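Local coordinates for protein beta-catenin homolog sys-1 (Caenorhabditis elegans, PDB 3C2G) that acts as a transcription coregulator in the Wnt asymmetry pathway, directly binding the TCF factor POP-1 to activate or repress target genes, at residues A[80-85]-A[117-122]; A[87-92]-A[145-150]; A[100-105]-A[154-159]; A[162-167]-A[194-199]. All coordinates share one frame; numbering follows the deposited sequence.

Interaction 1. Residues A[80-85]-A[117-122]; sequences NLLDIL and ELICNL
L82 spreads its two methyls over I119 and L122, which face it from helix 115-122 of the armadillo domain. This is the buried core of an alpha-helical armadillo-type stack, with segments 80-85 and 117-122 of helices 71-90 and 115-122 running nearly across each other. The segment axes come within 13.4 Å and cross at -106°. At that spacing the backbones stay well apart, and branch ends alone bridge the gap. L82 divides its work between its branches. CD2 lies 4.0 Å from I119 CD1, and the two side chains slide past each other in opposite directions. CD1 instead meets L122 CD1 tip to tip, also at 4.0 Å. In I119, CG1 sits beside the backbone N and opposite the carbonyl carbon (chi1 -77°). From there the chain turns at chi2 -75°, and CD1 comes nearer to the helix opposite than the direction of its CB suggests. No hydrogen bond joins the segments. V140 of helix 134-150 touches both L82 and I119, so a third helix shares this core. One turn beyond L82, L85 adds a lighter touch on the same methyl: its CD2 stands 4.2 Å from I119 CD1.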
loop_
_atom_site.group_PDB
_atom_site.type_symbol
_atom_site.label_atom_id
_atom_site.label_comp_id
_atom_site.label_asym_id
_atom_site.label_seq_id
_atom_site.Cartn_x
_atom_site.Cartn_y
_atom_site.Cartn_z
ATOM N N ASN A 80 28.265 -29.281 -12.728
ATOM C CA ASN A 80 28.067 -29.516 -14.160
ATOM C C ASN A 80 26.603 -29.743 -14.511
ATOM O O ASN A 80 26.066 -29.102 -15.418
ATOM C CB ASN A 80 28.910 -30.704 -14.630
ATOM C CG ASN A 80 30.363 -30.335 -14.876
ATOM O OD1 ASN A 80 30.786 -30.226 -16.018
ATOM N ND2 ASN A 80 31.128 -30.140 -13.809
ATOM N N LEU A 81 25.962 -30.656 -13.781
ATOM C CA LEU A 81 24.550 -30.961 -13.980
ATOM C C LEU A 81 23.640 -29.758 -13.684
ATOM O O LEU A 81 22.681 -29.492 -14.418
ATOM C CB LEU A 81 24.141 -32.162 -13.129
ATOM C CG LEU A 81 24.952 -33.457 -13.280
ATOM C CD1 LEU A 81 24.539 -34.455 -12.230
ATOM C CD2 LEU A 81 24.820 -34.075 -14.667
ATOM N N LEU A 82 23.951 -29.014 -12.622
ATOM C CA LEU A 82 23.139 -27.850 -12.278
ATOM C C LEU A 82 23.313 -26.752 -13.300
ATOM O O LEU A 82 22.381 -25.997 -13.560
ATOM C CB LEU A 82 23.437 -27.353 -10.867
ATOM C CG LEU A 82 23.070 -28.362 -9.771
ATOM C CD1 LEU A 82 23.618 -27.939 -8.407
ATOM C CD2 LEU A 82 21.565 -28.603 -9.728
ATOM N N ASP A 83 24.493 -26.688 -13.908
ATOM C CA ASP A 83 24.740 -25.705 -14.961
ATOM C C ASP A 83 23.968 -26.035 -16.229
ATOM O O ASP A 83 23.506 -25.136 -16.925
ATOM C CB ASP A 83 26.223 -25.563 -15.279
ATOM C CG ASP A 83 26.495 -24.393 -16.209
ATOM O OD1 ASP A 83 26.326 -23.226 -15.782
ATOM O OD2 ASP A 83 26.846 -24.638 -17.381
ATOM N N ILE A 84 23.823 -27.327 -16.524
ATOM C CA ILE A 84 22.968 -27.752 -17.621
ATOM C C ILE A 84 21.544 -27.326 -17.282
ATOM O O ILE A 84 20.880 -26.650 -18.070
ATOM C CB ILE A 84 23.041 -29.290 -17.850
ATOM C CG1 ILE A 84 24.369 -29.683 -18.512
ATOM C CG2 ILE A 84 21.869 -29.769 -18.700
ATOM C CD1 ILE A 84 24.769 -31.151 -18.285
ATOM N N LEU A 85 21.087 -27.700 -16.094
ATOM C CA LEU A 85 19.737 -27.355 -15.661
ATOM C C LEU A 85 19.465 -25.855 -15.749
ATOM O O LEU A 85 18.418 -25.448 -16.246
ATOM C CB LEU A 85 19.475 -27.872 -14.245
ATOM C CG LEU A 85 18.112 -27.576 -13.616
ATOM C CD1 LEU A 85 16.920 -28.055 -14.472
ATOM C CD2 LEU A 85 18.075 -28.206 -12.240
ATOM N N GLU A 117 13.593 -32.213 -3.068
ATOM C CA GLU A 117 14.307 -32.300 -1.790
ATOM C C GLU A 117 15.813 -32.300 -2.003
ATOM O O GLU A 117 16.549 -31.667 -1.254
ATOM C CB GLU A 117 13.844 -33.510 -0.956
ATOM C CG GLU A 117 12.328 -33.500 -0.675
ATOM C CD GLU A 117 11.921 -34.183 0.633
ATOM O OE1 GLU A 117 10.709 -34.463 0.800
ATOM O OE2 GLU A 117 12.794 -34.440 1.496
ATOM N N LEU A 118 16.273 -32.988 -3.037
ATOM C CA LEU A 118 17.680 -32.905 -3.398
ATOM C C LEU A 118 18.066 -31.455 -3.717
ATOM O O LEU A 118 19.093 -30.970 -3.239
ATOM C CB LEU A 118 18.006 -33.816 -4.591
ATOM C CG LEU A 118 17.902 -35.335 -4.430
ATOM C CD1 LEU A 118 18.153 -36.003 -5.772
ATOM C CD2 LEU A 118 18.861 -35.890 -3.376
ATOM N N ILE A 119 17.240 -30.784 -4.523
ATOM C CA ILE A 119 17.484 -29.404 -4.940
ATOM C C ILE A 119 17.489 -28.485 -3.724
ATOM O O ILE A 119 18.478 -27.812 -3.444
ATOM C CB ILE A 119 16.433 -28.921 -5.981
ATOM C CG1 ILE A 119 16.743 -29.490 -7.369
ATOM C CG2 ILE A 119 16.339 -27.391 -6.021
ATOM C CD1 ILE A 119 17.894 -28.836 -8.087
ATOM N N CYS A 120 16.385 -28.492 -2.994
ATOM C CA CYS A 120 16.246 -27.668 -1.825
ATOM C C CYS A 120 17.375 -27.922 -0.813
ATOM O O CYS A 120 17.785 -27.013 -0.088
ATOM C CB CYS A 120 14.857 -27.864 -1.220
ATOM S SG CYS A 120 14.838 -27.984 0.557
ATOM N N ASN A 121 17.901 -29.140 -0.792
ATOM C CA ASN A 121 19.049 -29.434 0.053
ATOM C C ASN A 121 20.328 -28.699 -0.338
ATOM O O ASN A 121 21.146 -28.384 0.513
ATOM C CB ASN A 121 19.327 -30.924 0.121
ATOM C CG ASN A 121 19.954 -31.316 1.433
ATOM O OD1 ASN A 121 21.186 -31.324 1.583
ATOM N ND2 ASN A 121 19.106 -31.594 2.423
ATOM N N LEU A 122 20.489 -28.419 -1.625
ATOM C CA LEU A 122 21.663 -27.712 -2.115
ATOM C C LEU A 122 21.712 -26.214 -1.734
ATOM O O LEU A 122 22.773 -25.596 -1.830
ATOM C CB LEU A 122 21.779 -27.876 -3.627
ATOM C CG LEU A 122 22.057 -29.296 -4.132
ATOM C CD1 LEU A 122 21.364 -29.556 -5.463
ATOM C CD2 LEU A 122 23.524 -29.541 -4.256
#

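Interaction 2. Residues A[87-92]-A[145-150]; sequences RFTFLP and NCIIMG
T89 meets C146 and I147 with every atom of its side chain. The contact joins the C-terminal end of helix 71-90 to the last turns of helix 134-150, inside the alpha-helical armadillo domain. Backbones come close here: the CA atoms of T89 and C146 are 6.0 Å apart. T89 and C146 are small enough to sit at this closest point. CB of T89 points at the other helix and lies 3.8 Å from C146 CB. From CB the side chain forks. OG1 stands between the backbone N and the carbonyl carbon (chi1 59°), and it packs against the cysteine, 3.4 Å from C146 CB and 3.9 Å from C146 SG. Its polar partner is on its own helix: OG1 is hydrogen-bonded to the backbone O of R86. The hydroxyl thus meets carbon and sulfur across the contact while its polar need is met by its own chain. The other branch, CG2, goes to the isoleucine, 3.7 Å from I147 CG1 and 4.1 Å from I147 CD1. The T89 and I147 side chains cross at about a right angle. V101 of helix 98-103 touches both. Replacing T89 by a glycine would probably leave a gap beside C146 CB and I147 CG1 and deprive R86 O of its side-chain partner. F90 is more exposed and only brushes the contact. Its ring lies obliquely to the cysteine sulfur, with F90 CD2 4.5 Å from C146 SG.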
loop_
_atom_site.group_PDB
_atom_site.type_symbol
_atom_site.label_atom_id
_atom_site.label_comp_id
_atom_site.label_asym_id
_atom_site.label_seq_id
_atom_site.Cartn_x
_atom_site.Cartn_y
_atom_site.Cartn_z
ATOM N N ARG A 87 20.853 -23.712 -17.693
ATOM C CA ARG A 87 20.771 -23.354 -19.100
ATOM C C ARG A 87 19.414 -23.689 -19.717
ATOM O O ARG A 87 18.886 -22.916 -20.527
ATOM C CB ARG A 87 21.940 -23.970 -19.868
ATOM C CG ARG A 87 23.263 -23.292 -19.507
ATOM C CD ARG A 87 24.489 -23.941 -20.133
ATOM N NE ARG A 87 25.328 -22.892 -20.715
ATOM C CZ ARG A 87 26.356 -22.313 -20.105
ATOM N NH1 ARG A 87 26.725 -22.696 -18.894
ATOM N NH2 ARG A 87 27.025 -21.356 -20.724
ATOM N N PHE A 88 18.834 -24.808 -19.290
ATOM C CA PHE A 88 17.478 -25.194 -19.683
ATOM C C PHE A 88 16.410 -24.182 -19.277
ATOM O O PHE A 88 15.320 -24.168 -19.842
ATOM C CB PHE A 88 17.108 -26.541 -19.054
ATOM C CG PHE A 88 17.657 -27.729 -19.781
ATOM C CD1 PHE A 88 18.686 -27.593 -20.712
ATOM C CD2 PHE A 88 17.156 -29.003 -19.514
ATOM C CE1 PHE A 88 19.189 -28.696 -21.376
ATOM C CE2 PHE A 88 17.658 -30.125 -20.176
ATOM C CZ PHE A 88 18.677 -29.970 -21.111
ATOM N N THR A 89 16.709 -23.351 -18.288
ATOM C CA THR A 89 15.708 -22.425 -17.772
ATOM C C THR A 89 15.735 -21.049 -18.447
ATOM O O THR A 89 14.802 -20.260 -18.276
ATOM C CB THR A 89 15.788 -22.279 -16.236
ATOM O OG1 THR A 89 17.089 -21.818 -15.867
ATOM C CG2 THR A 89 15.511 -23.613 -15.555
ATOM N N PHE A 90 16.781 -20.759 -19.218
ATOM C CA PHE A 90 16.816 -19.496 -19.959
ATOM C C PHE A 90 17.037 -19.623 -21.462
ATOM O O PHE A 90 16.759 -18.680 -22.199
ATOM C CB PHE A 90 17.802 -18.489 -19.341
ATOM C CG PHE A 90 19.251 -18.849 -19.515
ATOM C CD1 PHE A 90 19.903 -18.632 -20.725
ATOM C CD2 PHE A 90 19.979 -19.364 -18.448
ATOM C CE1 PHE A 90 21.250 -18.953 -20.883
ATOM C CE2 PHE A 90 21.326 -19.681 -18.593
ATOM C CZ PHE A 90 21.963 -19.476 -19.819
ATOM N N LEU A 91 17.543 -20.766 -21.914
ATOM C CA LEU A 91 17.796 -20.965 -23.341
ATOM C C LEU A 91 16.488 -20.874 -24.144
ATOM O O LEU A 91 15.522 -21.579 -23.835
ATOM C CB LEU A 91 18.487 -22.305 -23.578
ATOM C CG LEU A 91 19.826 -22.324 -24.318
ATOM C CD1 LEU A 91 20.814 -21.289 -23.780
ATOM C CD2 LEU A 91 20.434 -23.717 -24.205
ATOM N N PRO A 92 16.448 -19.988 -25.163
ATOM C CA PRO A 92 15.230 -19.792 -25.955
ATOM C C PRO A 92 14.729 -21.081 -26.603
ATOM O O PRO A 92 13.528 -21.362 -26.546
ATOM C CB PRO A 92 15.659 -18.780 -27.025
ATOM C CG PRO A 92 16.814 -18.076 -26.422
ATOM C CD PRO A 92 17.539 -19.112 -25.621
ATOM N N ASN A 145 15.387 -18.356 -9.551
ATOM C CA ASN A 145 15.210 -17.033 -10.115
ATOM C C ASN A 145 14.794 -17.076 -11.576
ATOM O O ASN A 145 13.873 -16.385 -11.961
ATOM C CB ASN A 145 16.468 -16.177 -9.938
ATOM C CG ASN A 145 16.258 -14.740 -10.385
ATOM O OD1 ASN A 145 15.488 -13.995 -9.780
ATOM N ND2 ASN A 145 16.928 -14.352 -11.461
ATOM N N CYS A 146 15.453 -17.901 -12.382
ATOM C CA CYS A 146 15.118 -18.006 -13.804
ATOM C C CYS A 146 13.722 -18.542 -14.086
ATOM O O CYS A 146 13.035 -18.025 -14.960
ATOM C CB CYS A 146 16.123 -18.879 -14.527
ATOM S SG CYS A 146 17.640 -18.042 -14.886
ATOM N N ILE A 147 13.307 -19.579 -13.361
ATOM C CA ILE A 147 11.961 -20.127 -13.542
ATOM C C ILE A 147 10.891 -19.134 -13.082
ATOM O O ILE A 147 9.894 -18.927 -13.774
ATOM C CB ILE A 147 11.763 -21.477 -12.823
ATOM C CG1 ILE A 147 12.748 -22.523 -13.351
ATOM C CG2 ILE A 147 10.339 -21.983 -13.016
ATOM C CD1 ILE A 147 12.813 -23.769 -12.494
ATOM N N ILE A 148 11.108 -18.515 -11.922
ATOM C CA ILE A 148 10.128 -17.589 -11.360
ATOM C C ILE A 148 10.011 -16.308 -12.183
ATOM O O ILE A 148 8.918 -15.799 -12.378
ATOM C CB ILE A 148 10.393 -17.283 -9.870
ATOM C CG1 ILE A 148 10.133 -18.536 -9.039
ATOM C CG2 ILE A 148 9.504 -16.135 -9.390
ATOM C CD1 ILE A 148 10.695 -18.489 -7.645
HETATM N N MSE A 149 11.130 -15.801 -12.681
HETATM C CA MSE A 149 11.084 -14.609 -13.510
HETATM C C MSE A 149 10.711 -14.967 -14.939
HETATM O O MSE A 149 10.221 -14.126 -15.682
HETATM C CB MSE A 149 12.416 -13.852 -13.478
HETATM C CG MSE A 149 12.828 -13.293 -12.097
HETATM SE SE MSE A 149 11.401 -12.397 -11.055
HETATM C CE MSE A 149 10.839 -11.019 -12.349
ATOM N N GLY A 150 10.913 -16.224 -15.313
ATOM C CA GLY A 150 10.820 -16.611 -16.713
ATOM C C GLY A 150 9.486 -17.122 -17.209
ATOM O O GLY A 150 8.992 -16.653 -18.228
#

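Interaction 3. Residues A[100-105]-A[154-159]; sequences QVVQMF and EKLRTE
V102 meets L156 and E159 across the contact, and the residues before and after it tie its helix to other parts of the fold. The contact joins two helices of the alpha-helical armadillo domain. First comes Q100, which turns away from 154-159. Its NE2 is hydrogen-bonded to Q52 OE1 and to P48 O. V101 follows and packs on L85, T89 and I147. V102 then points at the second helix and carries the contact. Its CG2, beside the backbone N, lies 4.0 Å from L156 CG and 4.1 Å from L156 CD2. The two side chains cross obliquely. CG1 takes the other direction, anti to the backbone N (chi1 177°), and looks at the aliphatic start of the glutamate, 4.4 Å from E159 CB. That second touch is loose. F105 is buried and has V102 O at its ring edge, in the ring plane. F160 and F115 both meet this ring edge-to-face. In the second segment, T158 OG1 donates to E154 O at 3.1 Å and braces the first turn. Helix 98-103 thus lies between helix 47-62, which packs on Q100, and helix 154-164, whose F160 and H163 also touch V102. Just past its end, M104 packs on F115 of helix 115-122, and F105 reaches F115 and I119 of the same helix.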
loop_
_atom_site.group_PDB
_atom_site.type_symbol
_atom_site.label_atom_id
_atom_site.label_comp_id
_atom_site.label_asym_id
_atom_site.label_seq_id
_atom_site.Cartn_x
_atom_site.Cartn_y
_atom_site.Cartn_z
ATOM N N GLN A 100 8.485 -29.450 -18.755
ATOM C CA GLN A 100 9.204 -30.668 -18.364
ATOM C C GLN A 100 10.140 -30.387 -17.202
ATOM O O GLN A 100 10.257 -31.215 -16.286
ATOM C CB GLN A 100 9.971 -31.283 -19.539
ATOM C CG GLN A 100 9.081 -31.879 -20.633
ATOM C CD GLN A 100 9.869 -32.476 -21.783
ATOM O OE1 GLN A 100 9.643 -32.138 -22.942
ATOM N NE2 GLN A 100 10.799 -33.368 -21.467
ATOM N N VAL A 101 10.795 -29.223 -17.240
ATOM C CA VAL A 101 11.587 -28.739 -16.103
ATOM C C VAL A 101 10.723 -28.642 -14.839
ATOM O O VAL A 101 11.073 -29.196 -13.798
ATOM C CB VAL A 101 12.275 -27.382 -16.400
ATOM C CG1 VAL A 101 13.038 -26.870 -15.181
ATOM C CG2 VAL A 101 13.228 -27.518 -17.580
ATOM N N VAL A 102 9.580 -27.971 -14.948
ATOM C CA VAL A 102 8.654 -27.817 -13.826
ATOM C C VAL A 102 8.169 -29.170 -13.299
ATOM O O VAL A 102 8.069 -29.362 -12.081
ATOM C CB VAL A 102 7.442 -26.927 -14.208
ATOM C CG1 VAL A 102 6.426 -26.829 -13.056
ATOM C CG2 VAL A 102 7.908 -25.536 -14.640
ATOM N N GLN A 103 7.883 -30.106 -14.213
ATOM C CA GLN A 103 7.362 -31.425 -13.829
ATOM C C GLN A 103 8.347 -32.235 -12.998
ATOM O O GLN A 103 7.931 -33.104 -12.235
ATOM C CB GLN A 103 6.919 -32.237 -15.050
ATOM C CG GLN A 103 5.582 -31.793 -15.661
ATOM C CD GLN A 103 5.328 -32.384 -17.055
ATOM O OE1 GLN A 103 6.189 -33.063 -17.627
ATOM N NE2 GLN A 103 4.144 -32.114 -17.608
HETATM N N MSE A 104 9.644 -31.946 -13.146
HETATM C CA MSE A 104 10.688 -32.598 -12.348
HETATM C C MSE A 104 10.534 -32.311 -10.867
HETATM O O MSE A 104 10.964 -33.094 -10.028
HETATM C CB MSE A 104 12.086 -32.165 -12.795
HETATM C CG MSE A 104 12.481 -32.644 -14.196
HETATM SE SE MSE A 104 12.368 -34.603 -14.434
HETATM C CE MSE A 104 13.746 -35.142 -13.161
ATOM N N PHE A 105 9.925 -31.173 -10.550
ATOM C CA PHE A 105 9.764 -30.759 -9.170
ATOM C C PHE A 105 8.610 -31.455 -8.471
ATOM O O PHE A 105 8.538 -31.462 -7.237
ATOM C CB PHE A 105 9.593 -29.253 -9.093
ATOM C CG PHE A 105 10.878 -28.503 -9.193
ATOM C CD1 PHE A 105 11.612 -28.207 -8.045
ATOM C CD2 PHE A 105 11.364 -28.091 -10.435
ATOM C CE1 PHE A 105 12.803 -27.502 -8.139
ATOM C CE2 PHE A 105 12.552 -27.392 -10.531
ATOM C CZ PHE A 105 13.273 -27.096 -9.385
ATOM N N GLU A 154 0.423 -19.137 -16.870
ATOM C CA GLU A 154 -0.103 -19.024 -15.507
ATOM C C GLU A 154 -0.427 -20.363 -14.843
ATOM O O GLU A 154 -0.284 -20.506 -13.622
ATOM C CB GLU A 154 -1.331 -18.104 -15.476
ATOM N N LYS A 155 -0.865 -21.339 -15.635
ATOM C CA LYS A 155 -1.151 -22.672 -15.103
ATOM C C LYS A 155 0.150 -23.330 -14.649
ATOM O O LYS A 155 0.194 -23.989 -13.615
ATOM C CB LYS A 155 -1.876 -23.546 -16.133
ATOM N N LEU A 156 1.207 -23.117 -15.423
ATOM C CA LEU A 156 2.533 -23.629 -15.101
ATOM C C LEU A 156 3.110 -22.976 -13.839
ATOM O O LEU A 156 3.617 -23.668 -12.953
ATOM C CB LEU A 156 3.468 -23.440 -16.294
ATOM C CG LEU A 156 4.491 -24.548 -16.505
ATOM C CD1 LEU A 156 3.782 -25.872 -16.790
ATOM C CD2 LEU A 156 5.462 -24.177 -17.628
ATOM N N ARG A 157 3.009 -21.650 -13.757
ATOM C CA ARG A 157 3.338 -20.915 -12.531
ATOM C C ARG A 157 2.672 -21.509 -11.290
ATOM O O ARG A 157 3.350 -21.816 -10.306
ATOM C CB ARG A 157 2.939 -19.457 -12.666
ATOM C CG ARG A 157 3.845 -18.661 -13.553
ATOM C CD ARG A 157 3.617 -17.192 -13.328
ATOM N NE ARG A 157 4.874 -16.466 -13.408
ATOM C CZ ARG A 157 5.536 -15.978 -12.366
ATOM N NH1 ARG A 157 5.060 -16.107 -11.136
ATOM N NH2 ARG A 157 6.673 -15.337 -12.566
ATOM N N THR A 158 1.352 -21.669 -11.353
ATOM C CA THR A 158 0.560 -22.299 -10.291
ATOM C C THR A 158 1.052 -23.700 -9.904
ATOM O O THR A 158 1.147 -24.018 -8.715
ATOM C CB THR A 158 -0.941 -22.349 -10.688
ATOM O OG1 THR A 158 -1.462 -21.013 -10.751
ATOM C CG2 THR A 158 -1.766 -23.162 -9.690
ATOM N N GLU A 159 1.349 -24.533 -10.903
ATOM C CA GLU A 159 1.883 -25.881 -10.663
ATOM C C GLU A 159 3.203 -25.826 -9.894
ATOM O O GLU A 159 3.378 -26.518 -8.884
ATOM C CB GLU A 159 2.121 -26.623 -11.978
ATOM C CG GLU A 159 0.881 -27.185 -12.633
ATOM C CD GLU A 159 1.201 -28.140 -13.788
ATOM O OE1 GLU A 159 0.286 -28.399 -14.606
ATOM O OE2 GLU A 159 2.359 -28.639 -13.876
#

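Interaction 4. Residues A[162-167]-A[194-199]; sequences QHLKFE and FRFIIS
K165, the centre of an inverse gamma turn just after helix 154-164, runs its aliphatic chain past I197. The chain is extended beyond CG. It slides alongside I197 in the opposite direction and brings CE within 3.2 Å of I197 O and 4.0 Å of I197 CB. The ammonium group goes on to a salt bridge with D201 OD1, in the link to helix 202-210. Beside the lysine, L164 makes the apolar half of the contact. Its CB lies 3.8 Å from I197 CG2. Its CD1 approaches the F196 ring at the edge, near the ring plane, 3.9 Å from F196 CE2. The two side chains cross at about a right angle. F196 reaches the leucine because its CG stands opposite the backbone N (chi1 178°), which brings the ring nearer than its CB direction alone would. In I197, CG2 lies beside the backbone N and is the methyl turned to the leucine. L169 and V170 of helix 167-174 back L164 and I197 respectively, while F208 of helix 202-210 covers I197 too. This packing of a helix end and its turn against helix 189-198 is consistent with the stacked helices of an armadillo domain.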
loop_
_atom_site.group_PDB
_atom_site.type_symbol
_atom_site.label_atom_id
_atom_site.label_comp_id
_atom_site.label_asym_id
_atom_site.label_seq_id
_atom_site.Cartn_x
_atom_site.Cartn_y
_atom_site.Cartn_z
ATOM N N GLN A 162 2.829 -24.833 -6.295
ATOM C CA GLN A 162 2.366 -25.949 -5.472
ATOM C C GLN A 162 3.491 -26.923 -5.101
ATOM O O GLN A 162 3.600 -27.325 -3.941
ATOM C CB GLN A 162 1.204 -26.688 -6.141
ATOM C CG GLN A 162 0.518 -27.708 -5.228
ATOM C CD GLN A 162 -0.715 -28.355 -5.865
ATOM O OE1 GLN A 162 -1.463 -27.705 -6.611
ATOM N NE2 GLN A 162 -0.940 -29.638 -5.558
ATOM N N HIS A 163 4.328 -27.283 -6.078
ATOM C CA HIS A 163 5.479 -28.169 -5.845
ATOM C C HIS A 163 6.442 -27.661 -4.768
ATOM O O HIS A 163 7.088 -28.451 -4.080
ATOM C CB HIS A 163 6.263 -28.406 -7.143
ATOM C CG HIS A 163 5.461 -29.040 -8.240
ATOM N ND1 HIS A 163 5.723 -28.814 -9.575
ATOM C CD2 HIS A 163 4.399 -29.882 -8.202
ATOM C CE1 HIS A 163 4.866 -29.496 -10.311
ATOM N NE2 HIS A 163 4.050 -30.150 -9.503
ATOM N N LEU A 164 6.535 -26.344 -4.633
ATOM C CA LEU A 164 7.454 -25.713 -3.690
ATOM C C LEU A 164 6.971 -25.681 -2.244
ATOM O O LEU A 164 7.772 -25.488 -1.328
ATOM C CB LEU A 164 7.774 -24.292 -4.146
ATOM C CG LEU A 164 8.516 -24.189 -5.474
ATOM C CD1 LEU A 164 8.796 -22.751 -5.800
ATOM C CD2 LEU A 164 9.809 -25.007 -5.445
ATOM N N LYS A 165 5.672 -25.866 -2.030
ATOM C CA LYS A 165 5.114 -25.753 -0.689
ATOM C C LYS A 165 5.223 -27.046 0.093
ATOM O O LYS A 165 4.280 -27.830 0.153
ATOM C CB LYS A 165 3.675 -25.240 -0.740
ATOM C CG LYS A 165 3.606 -23.759 -1.074
ATOM C CD LYS A 165 2.277 -23.380 -1.664
ATOM C CE LYS A 165 2.452 -22.183 -2.575
ATOM N NZ LYS A 165 1.151 -21.708 -3.071
ATOM N N PHE A 166 6.400 -27.266 0.673
ATOM C CA PHE A 166 6.635 -28.386 1.580
ATOM C C PHE A 166 7.548 -27.946 2.717
ATOM O O PHE A 166 8.425 -27.108 2.519
ATOM C CB PHE A 166 7.174 -29.631 0.843
ATOM C CG PHE A 166 8.448 -29.397 0.058
ATOM C CD1 PHE A 166 9.641 -29.970 0.468
ATOM C CD2 PHE A 166 8.445 -28.635 -1.114
ATOM C CE1 PHE A 166 10.818 -29.770 -0.262
ATOM C CE2 PHE A 166 9.627 -28.425 -1.847
ATOM C CZ PHE A 166 10.808 -28.994 -1.419
ATOM N N GLU A 167 7.329 -28.505 3.904
ATOM C CA GLU A 167 8.005 -28.045 5.119
ATOM C C GLU A 167 9.523 -27.852 4.964
ATOM O O GLU A 167 10.056 -26.810 5.357
ATOM C CB GLU A 167 7.690 -28.974 6.300
ATOM N N PHE A 194 10.103 -16.627 -1.539
ATOM C CA PHE A 194 9.079 -16.269 -0.553
ATOM C C PHE A 194 7.937 -15.492 -1.199
ATOM O O PHE A 194 6.775 -15.841 -1.038
ATOM C CB PHE A 194 9.667 -15.471 0.608
ATOM C CG PHE A 194 10.113 -16.322 1.753
ATOM C CD1 PHE A 194 9.209 -17.162 2.404
ATOM C CD2 PHE A 194 11.424 -16.287 2.190
ATOM C CE1 PHE A 194 9.608 -17.971 3.465
ATOM C CE2 PHE A 194 11.836 -17.091 3.255
ATOM C CZ PHE A 194 10.923 -17.935 3.893
ATOM N N ARG A 195 8.268 -14.471 -1.969
ATOM C CA ARG A 195 7.241 -13.709 -2.645
ATOM C C ARG A 195 6.364 -14.630 -3.481
ATOM O O ARG A 195 5.142 -14.501 -3.483
ATOM C CB ARG A 195 7.872 -12.629 -3.520
ATOM C CG ARG A 195 6.870 -11.754 -4.252
ATOM C CD ARG A 195 7.573 -10.699 -5.099
ATOM N NE ARG A 195 6.618 -9.789 -5.723
ATOM C CZ ARG A 195 6.208 -8.647 -5.182
ATOM N NH1 ARG A 195 6.670 -8.265 -3.997
ATOM N NH2 ARG A 195 5.335 -7.883 -5.826
ATOM N N PHE A 196 7.000 -15.577 -4.167
ATOM C CA PHE A 196 6.345 -16.432 -5.132
ATOM C C PHE A 196 5.389 -17.442 -4.494
ATOM O O PHE A 196 4.287 -17.632 -4.992
ATOM C CB PHE A 196 7.416 -17.126 -5.996
ATOM C CG PHE A 196 6.863 -18.086 -7.017
ATOM C CD1 PHE A 196 6.229 -17.617 -8.168
ATOM C CD2 PHE A 196 6.989 -19.461 -6.830
ATOM C CE1 PHE A 196 5.712 -18.504 -9.114
ATOM C CE2 PHE A 196 6.490 -20.360 -7.779
ATOM C CZ PHE A 196 5.845 -19.876 -8.923
ATOM N N ILE A 197 5.796 -18.079 -3.405
ATOM C CA ILE A 197 4.957 -19.089 -2.769
ATOM C C ILE A 197 3.851 -18.473 -1.909
ATOM O O ILE A 197 2.827 -19.106 -1.643
ATOM C CB ILE A 197 5.776 -20.110 -1.917
ATOM C CG1 ILE A 197 6.459 -19.426 -0.737
ATOM C CG2 ILE A 197 6.791 -20.873 -2.778
ATOM C CD1 ILE A 197 7.153 -20.388 0.204
ATOM N N ILE A 198 4.074 -17.238 -1.474
ATOM C CA ILE A 198 3.143 -16.514 -0.620
ATOM C C ILE A 198 2.020 -15.918 -1.452
ATOM O O ILE A 198 0.909 -15.756 -0.974
ATOM C CB ILE A 198 3.887 -15.398 0.146
ATOM C CG1 ILE A 198 4.535 -15.965 1.404
ATOM C CG2 ILE A 198 2.981 -14.245 0.492
ATOM C CD1 ILE A 198 5.629 -15.068 1.976
ATOM N N SER A 199 2.320 -15.597 -2.703
ATOM C CA SER A 199 1.382 -14.883 -3.555
ATOM C C SER A 199 0.023 -15.575 -3.636
ATOM O O SER A 199 -0.074 -16.725 -4.076
ATOM C CB SER A 199 1.971 -14.691 -4.947
ATOM O OG SER A 199 1.094 -13.927 -5.748
#

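All four contacts lie in the N-terminal part of the armadillo domain, on the same side of the chain's centre. Their centres are 12 to 18 Å apart. Interactions 1 and 2 both use helix 71-90; interactions 3 and 4 both use helix 154-164. Along the chain, interactions 1, 2 and 3 alternate their segments, so the helices of these three contacts are interleaved in sequence, whereas interaction 4 opens only after the others have closed. V101 ties interactions 1, 2 and 3 together, with its CG1 4.1 Å from L85 CD1. F196 links interactions 2 and 4, its CD1 3.8 Å from I148 CG2. The result is a run of packed helices in the armadillo domain, the fold of a protein that binds POP-1 directly.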